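Local coordinates for protein acyl-coenzyme A oxidase acox-1.1 (Caenorhabditis elegans, PDB 5K3H) that catalyses the FAD-dependent desaturation of acyl-CoA side chains by oxygen, the first step of peroxisomal beta-oxidation, at residues F213-E225 with L253-L266. Numbering follows the deposited sequence.
Sequences FGPHTFMVPLRDE and LGFNNYRIPRTNLL
N264 clips onto strand 213-221 with both its backbone and its side chain: its carbonyl O accepts the N-H of M219 (N to O 2.8 Å), and its amide returns ND2 to M219 O at 2.7 Å, well above the plane of that carbonyl. CG of N264 lies beside its own backbone N (chi1 -79°), which turns the amide back to the strand. Two residues on, L266 N donates to T217 O (3.0 Å), so a single bridge, F218 with L265, forms between the backbones. The side chain of L266 crosses that of T217 at about a right angle and lays CD1 against OG1, whose polar partner is Q127. On the F218 ring, CE1 meets L265 CD1 at 3.5 Å, while CD1 of I260 reaches F218 CB. CG1 of V220 touches two rings, F255 CE1 at 3.8 Å and Y258 CE2 at 3.7 Å. The Y258 ring, with CG anti to the backbone N (chi1 -174°), extends past V220 to bring its hydroxyl close to P221 O. Replacing Y258 by alanine would probably leave V220 CG1 without one aromatic neighbour and P221 O without the hydroxyl beside it. Beyond this, L222 CD2 touches L253 CD2. The contact lies in the beta domain of the acyl-CoA oxidase fold, the T217 side chain about 4 Å from that of Y149, which binds FAD in a site shared between subunits. Strand 213-221, part of strand 211-221, runs at 114° to strand 258-261, their axes 8.2 Å apart at closest; 211-221 pairs with strand 199-208, 258-261 with strand 175-179, whose L178 packs on V220 and F255, while I234 of strand 234-238 touches F255 and Y258.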
ATOM      1  N   PHE B 213      37.127  -6.307  17.679  1.00 27.50           N
ATOM      2  CA  PHE B 213      36.833  -7.708  17.410  1.00 27.48           C
ATOM      3  C   PHE B 213      35.494  -7.919  16.706  1.00 27.61           C
ATOM      4  O   PHE B 213      35.069  -9.068  16.533  1.00 27.24           O
ATOM      5  CB  PHE B 213      36.886  -8.503  18.718  1.00 27.54           C
ATOM      6  CG  PHE B 213      38.290  -8.694  19.244  1.00 27.52           C
ATOM      7  CD1 PHE B 213      38.898  -7.711  20.020  1.00 27.45           C
ATOM      8  CD2 PHE B 213      39.001  -9.845  18.952  1.00 27.20           C
ATOM      9  CE1 PHE B 213      40.178  -7.874  20.482  1.00 27.69           C
ATOM     10  CE2 PHE B 213      40.292 -10.015  19.414  1.00 28.16           C
ATOM     11  CZ  PHE B 213      40.883  -9.030  20.183  1.00 28.07           C
ATOM     12  N   GLY B 214      34.805  -6.850  16.319  1.00 26.90           N
ATOM     13  CA  GLY B 214      33.577  -6.991  15.575  1.00 26.90           C
ATOM     14  C   GLY B 214      32.362  -7.140  16.468  1.00 27.62           C
ATOM     15  O   GLY B 214      32.461  -7.112  17.703  1.00 28.35           O
ATOM     16  N   PRO B 215      31.189  -7.320  15.852  1.00 27.99           N
ATOM     17  CA  PRO B 215      29.940  -7.349  16.627  1.00 28.43           C
ATOM     18  C   PRO B 215      29.824  -8.620  17.456  1.00 28.04           C
ATOM     19  O   PRO B 215      30.063  -9.727  16.961  1.00 26.81           O
ATOM     20  CB  PRO B 215      28.846  -7.266  15.554  1.00 28.43           C
ATOM     21  CG  PRO B 215      29.480  -7.726  14.325  1.00 28.42           C
ATOM     22  CD  PRO B 215      30.935  -7.348  14.404  1.00 28.53           C
ATOM     23  N   HIS B 216      29.488  -8.435  18.733  1.00 27.92           N
ATOM     24  CA  HIS B 216      29.199  -9.480  19.704  1.00 27.04           C
ATOM     25  C   HIS B 216      27.943  -9.096  20.478  1.00 27.39           C
ATOM     26  O   HIS B 216      27.495  -7.945  20.440  1.00 26.91           O
ATOM     27  CB  HIS B 216      30.375  -9.680  20.661  1.00 27.54           C
ATOM     28  CG  HIS B 216      31.570 -10.311  20.026  1.00 28.06           C
ATOM     29  ND1 HIS B 216      32.364  -9.652  19.114  1.00 28.92           N
ATOM     30  CD2 HIS B 216      32.112 -11.543  20.177  1.00 27.58           C
ATOM     31  CE1 HIS B 216      33.353 -10.449  18.736  1.00 28.97           C
ATOM     32  NE2 HIS B 216      33.221 -11.603  19.363  1.00 28.07           N
ATOM     33  N   THR B 217      27.361 -10.055  21.195  1.00 28.84           N
ATOM     34  CA  THR B 217      26.106  -9.803  21.897  1.00 29.75           C
ATOM     35  C   THR B 217      26.264  -9.918  23.414  1.00 29.99           C
ATOM     36  O   THR B 217      27.005 -10.773  23.930  1.00 29.04           O
ATOM     37  CB  THR B 217      24.978 -10.734  21.375  1.00 29.95           C
ATOM     38  OG1 THR B 217      25.322 -12.105  21.591  1.00 29.91           O
ATOM     39  CG2 THR B 217      24.739 -10.506  19.890  1.00 30.30           C
ATOM     40  N   PHE B 218      25.533  -9.054  24.118  1.00 29.13           N
ATOM     41  CA  PHE B 218      25.690  -8.886  25.554  1.00 29.18           C
ATOM     42  C   PHE B 218      24.318  -8.847  26.205  1.00 29.64           C
ATOM     43  O   PHE B 218      23.393  -8.200  25.698  1.00 29.78           O
ATOM     44  CB  PHE B 218      26.453  -7.592  25.921  1.00 28.12           C
ATOM     45  CG  PHE B 218      27.811  -7.472  25.271  1.00 27.24           C
ATOM     46  CD1 PHE B 218      28.955  -7.881  25.942  1.00 26.99           C
ATOM     47  CD2 PHE B 218      27.935  -7.034  23.962  1.00 26.95           C
ATOM     48  CE1 PHE B 218      30.192  -7.803  25.349  1.00 26.11           C
ATOM     49  CE2 PHE B 218      29.186  -6.939  23.367  1.00 26.02           C
ATOM     50  CZ  PHE B 218      30.304  -7.330  24.060  1.00 25.78           C
ATOM     51  N   MET B 219      24.200  -9.510  27.350  1.00 29.35           N
ATOM     52  CA  MET B 219      23.009  -9.346  28.168  1.00 30.00           C
ATOM     53  C   MET B 219      23.132  -8.017  28.894  1.00 29.23           C
ATOM     54  O   MET B 219      24.162  -7.743  29.509  1.00 28.83           O
ATOM     55  CB  MET B 219      22.862 -10.509  29.153  1.00 31.84           C
ATOM     56  CG  MET B 219      21.660 -10.387  30.075  1.00 32.94           C
ATOM     57  SD  MET B 219      20.083 -10.320  29.174  1.00 33.77           S
ATOM     58  CE  MET B 219      19.939 -12.033  28.729  1.00 33.33           C
ATOM     59  N   VAL B 220      22.112  -7.162  28.771  1.00 29.26           N
ATOM     60  CA  VAL B 220      22.163  -5.804  29.293  1.00 28.79           C
ATOM     61  C   VAL B 220      20.910  -5.499  30.107  1.00 28.91           C
ATOM     62  O   VAL B 220      19.800  -5.541  29.569  1.00 28.39           O
ATOM     63  CB  VAL B 220      22.330  -4.754  28.179  1.00 28.21           C
ATOM     64  CG1 VAL B 220      22.457  -3.358  28.782  1.00 28.18           C
ATOM     65  CG2 VAL B 220      23.533  -5.068  27.324  1.00 28.30           C
ATOM     66  N   PRO B 221      21.024  -5.235  31.414  1.00 30.59           N
ATOM     67  CA  PRO B 221      19.877  -4.697  32.157  1.00 30.77           C
ATOM     68  C   PRO B 221      19.633  -3.254  31.784  1.00 30.59           C
ATOM     69  O   PRO B 221      20.568  -2.449  31.705  1.00 30.88           O
ATOM     70  CB  PRO B 221      20.287  -4.827  33.626  1.00 30.43           C
ATOM     71  CG  PRO B 221      21.750  -4.950  33.620  1.00 30.62           C
ATOM     72  CD  PRO B 221      22.182  -5.507  32.288  1.00 30.57           C
ATOM     73  N   LEU B 222      18.361  -2.929  31.578  1.00 27.51           N
ATOM     74  CA  LEU B 222      17.943  -1.613  31.116  1.00 29.12           C
ATOM     75  C   LEU B 222      17.214  -0.804  32.169  1.00 29.82           C
ATOM     76  O   LEU B 222      17.404   0.408  32.240  1.00 31.54           O
ATOM     77  CB  LEU B 222      17.018  -1.749  29.899  1.00 28.92           C
ATOM     78  CG  LEU B 222      17.511  -2.626  28.763  1.00 29.51           C
ATOM     79  CD1 LEU B 222      16.385  -2.789  27.737  1.00 30.54           C
ATOM     80  CD2 LEU B 222      18.771  -2.015  28.178  1.00 29.62           C
ATOM     81  N   ARG B 223      16.344  -1.444  32.942  1.00 31.19           N
ATOM     82  CA  ARG B 223      15.516  -0.793  33.943  1.00 31.41           C
ATOM     83  C   ARG B 223      15.569  -1.590  35.237  1.00 31.22           C
ATOM     84  O   ARG B 223      15.794  -2.804  35.235  1.00 28.53           O
ATOM     85  CB  ARG B 223      14.056  -0.667  33.483  1.00 32.21           C
ATOM     86  CG  ARG B 223      13.852   0.232  32.279  1.00 32.51           C
ATOM     87  CD  ARG B 223      12.451   0.055  31.704  1.00 31.35           C
ATOM     88  NE  ARG B 223      12.191   0.933  30.564  1.00 31.62           N
ATOM     89  CZ  ARG B 223      11.623   2.133  30.643  1.00 32.00           C
ATOM     90  NH1 ARG B 223      11.232   2.609  31.822  1.00 33.13           N
ATOM     91  NH2 ARG B 223      11.436   2.852  29.539  1.00 30.60           N
ATOM     92  N   ASP B 224      15.400  -0.879  36.347  1.00 35.06           N
ATOM     93  CA  ASP B 224      15.352  -1.515  37.655  1.00 36.29           C
ATOM     94  C   ASP B 224      14.186  -2.491  37.743  1.00 36.43           C
ATOM     95  O   ASP B 224      13.063  -2.166  37.353  1.00 37.05           O
ATOM     96  CB  ASP B 224      15.237  -0.454  38.735  1.00 38.46           C
ATOM     97  CG  ASP B 224      15.194  -1.048  40.118  1.00 38.15           C
ATOM     98  OD1 ASP B 224      14.078  -1.150  40.699  1.00 39.06           O
ATOM     99  OD2 ASP B 224      16.283  -1.424  40.607  1.00 38.45           O
ATOM    100  N   GLU B 225      14.455  -3.692  38.267  1.00 35.67           N
ATOM    101  CA  GLU B 225      13.435  -4.736  38.293  1.00 36.68           C
ATOM    102  C   GLU B 225      12.268  -4.407  39.217  1.00 37.62           C
ATOM    103  O   GLU B 225      11.172  -4.934  39.012  1.00 38.34           O
ATOM    104  CB  GLU B 225      14.043  -6.085  38.702  1.00 36.01           C
ATOM    105  CG  GLU B 225      15.093  -6.631  37.744  1.00 36.51           C
ATOM    106  CD  GLU B 225      15.258  -8.149  37.825  1.00 38.69           C
ATOM    107  OE1 GLU B 225      14.390  -8.813  38.413  1.00 36.80           O
ATOM    108  OE2 GLU B 225      16.251  -8.693  37.294  1.00 41.86           O
ATOM    109  N   LEU B 253      17.715   3.541  22.374  1.00 23.54           N
ATOM    110  CA  LEU B 253      18.548   3.173  23.508  1.00 24.05           C
ATOM    111  C   LEU B 253      19.950   3.721  23.331  1.00 24.67           C
ATOM    112  O   LEU B 253      20.612   3.415  22.329  1.00 24.17           O
ATOM    113  CB  LEU B 253      18.619   1.652  23.670  1.00 24.73           C
ATOM    114  CG  LEU B 253      19.599   1.034  24.674  1.00 25.16           C
ATOM    115  CD1 LEU B 253      19.293   1.458  26.108  1.00 25.38           C
ATOM    116  CD2 LEU B 253      19.595  -0.484  24.538  1.00 25.18           C
ATOM    117  N   GLY B 254      20.412   4.473  24.329  1.00 27.24           N
ATOM    118  CA  GLY B 254      21.773   4.967  24.348  1.00 26.61           C
ATOM    119  C   GLY B 254      22.438   4.671  25.676  1.00 26.12           C
ATOM    120  O   GLY B 254      21.789   4.605  26.718  1.00 26.25           O
ATOM    121  N   PHE B 255      23.748   4.460  25.621  1.00 25.87           N
ATOM    122  CA  PHE B 255      24.566   4.161  26.790  1.00 25.87           C
ATOM    123  C   PHE B 255      25.575   5.281  26.992  1.00 26.38           C
ATOM    124  O   PHE B 255      26.229   5.716  26.028  1.00 25.60           O
ATOM    125  CB  PHE B 255      25.331   2.857  26.619  1.00 25.85           C
ATOM    126  CG  PHE B 255      24.474   1.700  26.240  1.00 26.22           C
ATOM    127  CD1 PHE B 255      23.742   1.013  27.207  1.00 25.73           C
ATOM    128  CD2 PHE B 255      24.403   1.289  24.910  1.00 25.99           C
ATOM    129  CE1 PHE B 255      22.945  -0.064  26.866  1.00 25.36           C
ATOM    130  CE2 PHE B 255      23.607   0.209  24.546  1.00 25.93           C
ATOM    131  CZ  PHE B 255      22.876  -0.472  25.523  1.00 26.67           C
ATOM    132  N   ASN B 256      25.720   5.726  28.242  1.00 28.62           N
ATOM    133  CA  ASN B 256      26.775   6.670  28.641  1.00 30.43           C
ATOM    134  C   ASN B 256      27.763   5.906  29.518  1.00 30.45           C
ATOM    135  O   ASN B 256      27.620   5.861  30.739  1.00 29.70           O
ATOM    136  CB  ASN B 256      26.185   7.877  29.376  1.00 30.52           C
ATOM    137  CG  ASN B 256      27.223   8.952  29.678  1.00 31.83           C
ATOM    138  OD1 ASN B 256      28.334   8.941  29.126  1.00 32.83           O
ATOM    139  ND2 ASN B 256      26.838   9.933  30.519  1.00 31.36           N
ATOM    140  N   ASN B 257      28.762   5.299  28.877  1.00 28.44           N
ATOM    141  CA  ASN B 257      29.797   4.503  29.545  1.00 29.51           C
ATOM    142  C   ASN B 257      29.178   3.555  30.585  1.00 28.53           C
ATOM    143  O   ASN B 257      29.490   3.601  31.780  1.00 27.82           O
ATOM    144  CB  ASN B 257      30.869   5.416  30.155  1.00 31.27           C
ATOM    145  CG  ASN B 257      31.730   6.103  29.083  1.00 33.38           C
ATOM    146  OD1 ASN B 257      32.325   5.434  28.214  1.00 36.70           O
ATOM    147  ND2 ASN B 257      31.790   7.444  29.125  1.00 35.06           N
ATOM    148  N   TYR B 258      28.269   2.696  30.099  1.00 27.21           N
ATOM    149  CA  TYR B 258      27.447   1.822  30.938  1.00 27.40           C
ATOM    150  C   TYR B 258      28.144   0.486  31.159  1.00 27.60           C
ATOM    151  O   TYR B 258      28.405  -0.245  30.199  1.00 27.53           O
ATOM    152  CB  TYR B 258      26.089   1.613  30.270  1.00 28.10           C
ATOM    153  CG  TYR B 258      25.053   0.847  31.061  1.00 27.97           C
ATOM    154  CD1 TYR B 258      24.337   1.446  32.087  1.00 27.71           C
ATOM    155  CD2 TYR B 258      24.780  -0.480  30.757  1.00 28.65           C
ATOM    156  CE1 TYR B 258      23.372   0.737  32.796  1.00 26.86           C
ATOM    157  CE2 TYR B 258      23.831  -1.198  31.449  1.00 28.62           C
ATOM    158  CZ  TYR B 258      23.127  -0.590  32.468  1.00 27.91           C
ATOM    159  OH  TYR B 258      22.179  -1.324  33.148  1.00 26.71           O
ATOM    160  N   ARG B 259      28.375   0.134  32.429  1.00 29.04           N
ATOM    161  CA  ARG B 259      29.236  -0.986  32.804  1.00 28.36           C
ATOM    162  C   ARG B 259      28.442  -2.244  33.150  1.00 27.75           C
ATOM    163  O   ARG B 259      27.505  -2.196  33.956  1.00 27.10           O
ATOM    164  CB  ARG B 259      30.119  -0.595  33.987  1.00 28.45           C
ATOM    165  CG  ARG B 259      31.148   0.451  33.627  1.00 28.24           C
ATOM    166  CD  ARG B 259      32.090   0.820  34.781  1.00 27.98           C
ATOM    167  NE  ARG B 259      33.174   1.634  34.248  1.00 28.63           N
ATOM    168  CZ  ARG B 259      34.402   1.188  33.991  1.00 28.73           C
ATOM    169  NH1 ARG B 259      34.745  -0.070  34.258  1.00 27.84           N
ATOM    170  NH2 ARG B 259      35.294   2.020  33.471  1.00 29.21           N
ATOM    171  N   ILE B 260      28.836  -3.368  32.546  1.00 28.21           N
ATOM    172  CA  ILE B 260      28.257  -4.685  32.816  1.00 28.43           C
ATOM    173  C   ILE B 260      29.401  -5.673  33.055  1.00 29.60           C
ATOM    174  O   ILE B 260      30.530  -5.453  32.564  1.00 29.42           O
ATOM    175  CB  ILE B 260      27.317  -5.142  31.678  1.00 27.59           C
ATOM    176  CG1 ILE B 260      28.069  -5.312  30.357  1.00 27.41           C
ATOM    177  CG2 ILE B 260      26.167  -4.165  31.490  1.00 27.21           C
ATOM    178  CD1 ILE B 260      27.188  -5.790  29.216  1.00 27.21           C
ATOM    179  N   PRO B 261      29.174  -6.748  33.822  1.00 29.15           N
ATOM    180  CA  PRO B 261      30.248  -7.717  34.091  1.00 29.97           C
ATOM    181  C   PRO B 261      30.780  -8.369  32.822  1.00 30.45           C
ATOM    182  O   PRO B 261      30.108  -8.435  31.794  1.00 31.06           O
ATOM    183  CB  PRO B 261      29.574  -8.755  34.999  1.00 29.60           C
ATOM    184  CG  PRO B 261      28.404  -8.035  35.611  1.00 29.60           C
ATOM    185  CD  PRO B 261      27.967  -7.000  34.633  1.00 29.17           C
ATOM    186  N   ARG B 262      32.010  -8.876  32.919  1.00 29.95           N
ATOM    187  CA  ARG B 262      32.600  -9.613  31.810  1.00 31.41           C
ATOM    188  C   ARG B 262      31.688 -10.731  31.325  1.00 32.59           C
ATOM    189  O   ARG B 262      31.564 -10.967  30.114  1.00 32.84           O
ATOM    190  CB  ARG B 262      33.951 -10.211  32.217  1.00 32.10           C
ATOM    191  CG  ARG B 262      34.707 -10.811  31.036  1.00 32.39           C
ATOM    192  CD  ARG B 262      35.930 -11.599  31.405  1.00 32.61           C
ATOM    193  NE  ARG B 262      35.647 -12.993  31.743  1.00 33.99           N
ATOM    194  CZ  ARG B 262      35.510 -13.456  32.981  1.00 33.78           C
ATOM    195  NH1 ARG B 262      35.640 -12.632  34.018  1.00 36.20           N
ATOM    196  NH2 ARG B 262      35.266 -14.747  33.181  1.00 33.65           N
ATOM    197  N   THR B 263      31.040 -11.437  32.255  1.00 34.92           N
ATOM    198  CA  THR B 263      30.253 -12.618  31.913  1.00 35.20           C
ATOM    199  C   THR B 263      28.878 -12.286  31.338  1.00 33.64           C
ATOM    200  O   THR B 263      28.120 -13.218  31.038  1.00 33.80           O
ATOM    201  CB  THR B 263      30.092 -13.512  33.145  1.00 36.90           C
ATOM    202  OG1 THR B 263      29.592 -12.723  34.233  1.00 40.23           O
ATOM    203  CG2 THR B 263      31.425 -14.146  33.539  1.00 36.91           C
ATOM    204  N   ASN B 264      28.541 -10.998  31.155  1.00 33.74           N
ATOM    205  CA  ASN B 264      27.357 -10.634  30.374  1.00 32.44           C
ATOM    206  C   ASN B 264      27.595 -10.709  28.873  1.00 31.08           C
ATOM    207  O   ASN B 264      26.625 -10.610  28.121  1.00 30.51           O
ATOM    208  CB  ASN B 264      26.849  -9.234  30.723  1.00 33.11           C
ATOM    209  CG  ASN B 264      26.046  -9.200  32.010  1.00 33.21           C
ATOM    210  OD1 ASN B 264      26.371  -9.878  32.974  1.00 32.74           O
ATOM    211  ND2 ASN B 264      24.985  -8.406  32.022  1.00 32.59           N
ATOM    212  N   LEU B 265      28.847 -10.840  28.427  1.00 31.51           N
ATOM    213  CA  LEU B 265      29.124 -11.260  27.062  1.00 31.79           C
ATOM    214  C   LEU B 265      28.600 -12.677  26.869  1.00 33.24           C
ATOM    215  O   LEU B 265      28.968 -13.581  27.624  1.00 32.35           O
ATOM    216  CB  LEU B 265      30.630 -11.212  26.780  1.00 31.41           C
ATOM    217  CG  LEU B 265      31.134 -11.911  25.500  1.00 30.21           C
ATOM    218  CD1 LEU B 265      30.747 -11.131  24.245  1.00 30.59           C
ATOM    219  CD2 LEU B 265      32.634 -12.170  25.514  1.00 29.86           C
ATOM    220  N   LEU B 266      27.714 -12.869  25.883  1.00 33.73           N
ATOM    221  CA  LEU B 266      27.152 -14.192  25.612  1.00 34.83           C
ATOM    222  C   LEU B 266      28.242 -15.074  25.006  1.00 36.48           C
ATOM    223  O   LEU B 266      28.780 -14.761  23.935  1.00 36.27           O
ATOM    224  CB  LEU B 266      25.953 -14.074  24.670  1.00 35.33           C
ATOM    225  CG  LEU B 266      24.794 -13.186  25.172  1.00 34.76           C
ATOM    226  CD1 LEU B 266      23.551 -13.332  24.312  1.00 34.86           C
ATOM    227  CD2 LEU B 266      24.479 -13.457  26.648  1.00 34.75           C
TER
HETATM  228  O   HOH W   1      28.857 -13.055  21.407  1.00 32.53           O